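Local atomic coordinates of carbonic anhydrase (Coccomyxa sp. PA, PDB entry 3UCJ), a protein that probably catalyses the reversible hydration of carbon dioxide to hydrogencarbonate and a proton, using one zinc ion per subunit. Residues R131-K136 and V158-F163; E197-I202 and A210-D215. One frame throughout, in Å; residues are numbered along the deposited sequence.

Contact 1 (R131-K136 and V158-F163); sequences REVRDK and VEAQVF
V133 sets its CG2 methyl against A160 CB at 3.6 Å, and this apolar touch is part of the seam between two helices of the alpha/beta fold of a beta-class carbonic anhydrase: the short helix 128-135 and the long helix 146-167. CG1 of V133 stands beside the same methyl at 4.2 Å, so A160 CB meets both branches of the valine, CG2 more closely. The fork turns this way because CG1 lies anti to the backbone N (chi1 176°), leaving CG2 beside that nitrogen. Residue size suits the place: the small alanine is consistent with V133 CA and A160 CA lying 6.9 Å apart, while the branched valine also reaches M153, L156 and N157 on the long helix. A looser neighbour is Q161, whose NE2 lies 4.2 Å from V133 CG2. Its amide has polar partners elsewhere: OE1 accepts from the backbone N of V75 and from N164, and NE2 donates to N157, so both ends of this buried group are engaged.

Behind V133 the short helix turns its other face to the second subunit. There K136 forms a salt bridge with E132 of that subunit, and D135 OD1 is hydrogen-bonded to H219 of the same neighbouring chain. D135 is also held by R134, whose guanidinium has R131 CG against one face, toward the rim, and grips the carboxylate side-on. R134 NE and NH2 both close on one oxygen, D135 OD2, each at 3.0 Å, and that oxygen lies almost in the guanidinium plane, 3° out of it.

Contact 2 (E197-I202 and A210-D215); sequences ELIKPI and ALLRAD
L211 and L212 meet I199 and I202 mainly through aliphatic carbon, and the side of I199, I202 and L212 is the buried part. I202 CD1 reaches L212 CG at 3.8 Å, the two side chains crossing at about a right angle, and I199 CD1 adds a touch on L212 CD2 at 4.1 Å. L211 instead slides past both isoleucines in the opposite direction, its CB 3.9 Å from I199 CG2. With CG anti to its own carbonyl carbon (chi1 -55°), L211 carries CD1 over the backbone, 3.3 Å from P201 O. Here strand 194-202, outermost in the mixed sheet within this chain, meets the end of helix 205-211; L212 is the first residue to leave helical geometry. Beta-branched I202 suits the strand, I199 offers CG2 to L211 and CD1 to L212, and the leucines, branched one carbon later, reach across to them. Replacing L212 by an alanine would probably cost I202 CD1 and I199 CD1 their contacts with the leucine and open a gap beside F163 of helix 146-167. Toward solvent the contact thins: exposed K200 meets L211 CD1 with its carbonyl oxygen at 3.4 Å and, of its side chain, with CB at 3.8 Å, while its bent chain carries NZ away.

How the contacts relate
Contact 1 closes before contact 2 opens along the chain, yet their centres lie 13 Å apart and helix 146-167 serves both. One face of that helix meets helix 128-135, while V162 turns elsewhere and places CG1 3.7 Å from I202 CD1 of contact 2. F163 CE1 similarly rests on A214 CB, at 3.7 Å. A polar tie also joins 158-163 to 210-215: E159 OE2 lies 2.7 Å from R213 N, a probable hydrogen bond that anchors the chain just past L212. Contact 1 is nearer the metal, with the side chain of Q161 about 11 Å from the zinc ion and about 12 Å from bound acetazolamide; contact 2 lies away from the active site.

Contact 1 (R131-K136 and V158-F163)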
# COMPACT_ATOMS: atom_id res chain seq x y z
N ARG A 131 -11.62 -4.53 12.03
CA ARG A 131 -12.90 -5.20 11.72
C ARG A 131 -12.76 -6.68 11.46
O ARG A 131 -13.66 -7.46 11.81
CB ARG A 131 -13.66 -4.49 10.60
CG ARG A 131 -14.23 -3.13 11.01
CD ARG A 131 -15.10 -2.48 9.93
NE ARG A 131 -14.30 -1.97 8.81
CZ ARG A 131 -13.90 -0.71 8.70
NH1 ARG A 131 -14.27 0.22 9.63
NH2 ARG A 131 -13.21 -0.34 7.64
N GLU A 132 -11.66 -7.11 10.82
CA GLU A 132 -11.52 -8.48 10.45
C GLU A 132 -11.33 -9.31 11.72
O GLU A 132 -11.86 -10.38 11.80
CB GLU A 132 -10.26 -8.63 9.56
CG GLU A 132 -10.48 -8.21 8.17
CD GLU A 132 -9.15 -8.54 7.35
OE1 GLU A 132 -8.32 -7.63 7.17
OE2 GLU A 132 -8.91 -9.75 6.99
N VAL A 133 -10.55 -8.81 12.66
CA VAL A 133 -10.35 -9.48 13.92
C VAL A 133 -11.68 -9.55 14.67
O VAL A 133 -12.07 -10.55 15.13
CB VAL A 133 -9.37 -8.73 14.79
CG1 VAL A 133 -9.27 -9.39 16.09
CG2 VAL A 133 -8.01 -8.67 14.15
N ARG A 134 -12.34 -8.43 14.77
CA ARG A 134 -13.64 -8.32 15.38
C ARG A 134 -14.62 -9.34 14.83
O ARG A 134 -15.27 -10.01 15.56
CB ARG A 134 -14.15 -6.91 15.15
CG ARG A 134 -15.54 -6.60 15.63
CD ARG A 134 -16.09 -5.40 14.95
NE ARG A 134 -16.55 -5.69 13.62
CZ ARG A 134 -17.12 -4.81 12.83
NH1 ARG A 134 -17.29 -3.58 13.23
NH2 ARG A 134 -17.51 -5.16 11.64
N ASP A 135 -14.70 -9.41 13.53
CA ASP A 135 -15.65 -10.24 12.85
C ASP A 135 -15.46 -11.71 13.13
O ASP A 135 -16.37 -12.47 13.02
CB ASP A 135 -15.60 -10.01 11.36
CG ASP A 135 -16.25 -8.72 10.94
OD1 ASP A 135 -16.11 -8.37 9.80
OD2 ASP A 135 -16.87 -8.05 11.73
N LYS A 136 -14.27 -12.10 13.49
CA LYS A 136 -14.00 -13.47 13.81
C LYS A 136 -14.28 -13.77 15.27
O LYS A 136 -14.06 -14.84 15.73
CB LYS A 136 -12.57 -13.83 13.44
CG LYS A 136 -12.32 -13.72 12.00
CD LYS A 136 -11.12 -14.45 11.56
CE LYS A 136 -9.96 -13.58 11.55
NZ LYS A 136 -8.79 -14.31 11.14
N VAL A 158 -4.34 -7.47 19.95
CA VAL A 158 -2.96 -7.94 20.28
C VAL A 158 -2.73 -9.38 19.81
O VAL A 158 -1.70 -9.71 19.15
CB VAL A 158 -2.62 -7.78 21.81
CG1 VAL A 158 -1.21 -8.39 22.11
CG2 VAL A 158 -2.65 -6.30 22.19
N GLU A 159 -3.61 -10.31 20.22
CA GLU A 159 -3.39 -11.68 19.82
C GLU A 159 -3.29 -11.85 18.32
O GLU A 159 -2.48 -12.65 17.83
CB GLU A 159 -4.49 -12.66 20.38
CG GLU A 159 -4.04 -14.10 19.96
CD GLU A 159 -4.79 -15.28 20.60
OE1 GLU A 159 -5.73 -15.01 21.42
OE2 GLU A 159 -4.46 -16.43 20.21
N ALA A 160 -4.16 -11.18 17.55
CA ALA A 160 -4.13 -11.36 16.12
C ALA A 160 -2.81 -10.78 15.57
O ALA A 160 -2.28 -11.34 14.61
CB ALA A 160 -5.30 -10.55 15.50
N GLN A 161 -2.34 -9.66 16.14
CA GLN A 161 -1.15 -9.00 15.57
C GLN A 161 0.07 -9.84 15.96
O GLN A 161 1.01 -9.97 15.16
CB GLN A 161 -1.00 -7.52 15.96
CG GLN A 161 -2.25 -6.67 15.57
CD GLN A 161 -2.77 -6.92 14.12
OE1 GLN A 161 -1.97 -7.11 13.17
NE2 GLN A 161 -4.17 -6.96 13.94
N VAL A 162 0.01 -10.50 17.10
CA VAL A 162 1.10 -11.47 17.41
C VAL A 162 1.12 -12.58 16.43
O VAL A 162 2.23 -12.97 15.91
CB VAL A 162 0.99 -12.03 18.88
CG1 VAL A 162 1.87 -13.30 19.06
CG2 VAL A 162 1.36 -10.93 19.82
N PHE A 163 -0.06 -13.11 16.08
CA PHE A 163 -0.09 -14.16 15.05
C PHE A 163 0.46 -13.64 13.71
O PHE A 163 1.26 -14.33 12.99
CB PHE A 163 -1.57 -14.67 14.85
CG PHE A 163 -1.69 -15.78 13.84
CD1 PHE A 163 -1.76 -17.11 14.30
CD2 PHE A 163 -1.80 -15.54 12.47
CE1 PHE A 163 -1.89 -18.18 13.43
CE2 PHE A 163 -1.93 -16.64 11.51
CZ PHE A 163 -1.95 -17.97 12.01

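Contact 2 (E197-I202 and A210-D215)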
# COMPACT_ATOMS: atom_id res chain seq x y z
N GLU A 197 1.60 -8.71 30.49
CA GLU A 197 1.86 -9.75 29.52
C GLU A 197 0.60 -10.56 29.19
O GLU A 197 0.09 -11.34 30.02
CB GLU A 197 3.03 -10.64 29.98
CG GLU A 197 3.46 -11.76 29.02
CD GLU A 197 4.63 -12.58 29.58
OE1 GLU A 197 4.60 -12.83 30.81
OE2 GLU A 197 5.58 -12.95 28.86
N LEU A 198 0.11 -10.40 27.96
CA LEU A 198 -1.05 -11.17 27.49
C LEU A 198 -0.74 -12.53 26.97
O LEU A 198 -1.54 -13.46 27.13
CB LEU A 198 -1.76 -10.42 26.36
CG LEU A 198 -3.07 -9.72 26.53
CD1 LEU A 198 -3.51 -9.31 28.03
CD2 LEU A 198 -3.25 -8.56 25.47
N ILE A 199 0.37 -12.67 26.25
CA ILE A 199 0.75 -13.95 25.74
C ILE A 199 2.22 -14.20 26.10
O ILE A 199 3.05 -13.30 25.94
CB ILE A 199 0.60 -14.05 24.19
CG1 ILE A 199 -0.78 -13.53 23.71
CG2 ILE A 199 0.87 -15.48 23.77
CD1 ILE A 199 -0.83 -13.45 22.19
N LYS A 200 2.53 -15.44 26.54
CA LYS A 200 3.88 -15.70 27.03
C LYS A 200 4.79 -15.72 25.80
O LYS A 200 4.28 -15.69 24.65
CB LYS A 200 3.93 -17.03 27.82
CG LYS A 200 3.70 -16.82 29.32
CD LYS A 200 2.22 -16.82 29.64
CE LYS A 200 1.64 -18.28 29.90
NZ LYS A 200 1.21 -18.49 31.36
N PRO A 201 6.12 -15.75 26.00
CA PRO A 201 7.00 -15.67 24.84
C PRO A 201 6.79 -16.80 23.85
O PRO A 201 6.55 -17.96 24.27
CB PRO A 201 8.40 -15.76 25.48
CG PRO A 201 8.22 -15.13 26.84
CD PRO A 201 6.88 -15.63 27.28
N ILE A 202 6.88 -16.49 22.53
CA ILE A 202 6.77 -17.44 21.45
C ILE A 202 8.10 -17.41 20.76
O ILE A 202 8.49 -16.34 20.22
CB ILE A 202 5.63 -17.07 20.42
CG1 ILE A 202 4.26 -17.21 21.12
CG2 ILE A 202 5.68 -18.05 19.21
CD1 ILE A 202 3.09 -16.50 20.53
N ALA A 210 1.26 -24.01 21.12
CA ALA A 210 0.83 -24.00 22.52
C ALA A 210 0.13 -22.74 22.94
O ALA A 210 -0.76 -22.83 23.77
CB ALA A 210 2.01 -24.23 23.48
N LEU A 211 0.57 -21.56 22.47
CA LEU A 211 0.11 -20.30 23.03
C LEU A 211 -0.86 -19.48 22.20
O LEU A 211 -1.51 -18.56 22.75
CB LEU A 211 1.27 -19.37 23.44
CG LEU A 211 2.30 -19.97 24.42
CD1 LEU A 211 3.44 -18.95 24.55
CD2 LEU A 211 1.64 -20.25 25.76
N LEU A 212 -0.95 -19.75 20.90
CA LEU A 212 -1.91 -19.01 20.02
C LEU A 212 -3.19 -19.81 19.78
O LEU A 212 -3.13 -20.98 19.49
CB LEU A 212 -1.22 -18.65 18.67
CG LEU A 212 -0.01 -17.71 18.77
CD1 LEU A 212 0.60 -17.52 17.37
CD2 LEU A 212 -0.51 -16.37 19.39
N ARG A 213 -4.34 -19.16 19.86
CA ARG A 213 -5.64 -19.78 19.58
C ARG A 213 -5.69 -20.25 18.14
O ARG A 213 -5.96 -21.42 17.86
CB ARG A 213 -6.75 -18.74 19.75
CG ARG A 213 -7.40 -18.58 21.15
CD ARG A 213 -8.92 -18.21 21.00
NE ARG A 213 -9.68 -19.24 20.23
CZ ARG A 213 -10.85 -19.80 20.60
NH1 ARG A 213 -11.45 -19.45 21.72
NH2 ARG A 213 -11.43 -20.73 19.84
N ALA A 214 -5.44 -19.32 17.20
CA ALA A 214 -5.36 -19.68 15.80
C ALA A 214 -4.18 -20.65 15.52
O ALA A 214 -3.18 -20.60 16.21
CB ALA A 214 -5.24 -18.42 14.92
N ASP A 215 -4.33 -21.50 14.52
CA ASP A 215 -3.40 -22.58 14.22
C ASP A 215 -2.32 -22.14 13.22
O ASP A 215 -2.52 -22.18 11.98
CB ASP A 215 -4.21 -23.78 13.67
CG ASP A 215 -3.38 -25.08 13.49
OD1 ASP A 215 -4.07 -26.14 13.28
OD2 ASP A 215 -2.12 -25.10 13.45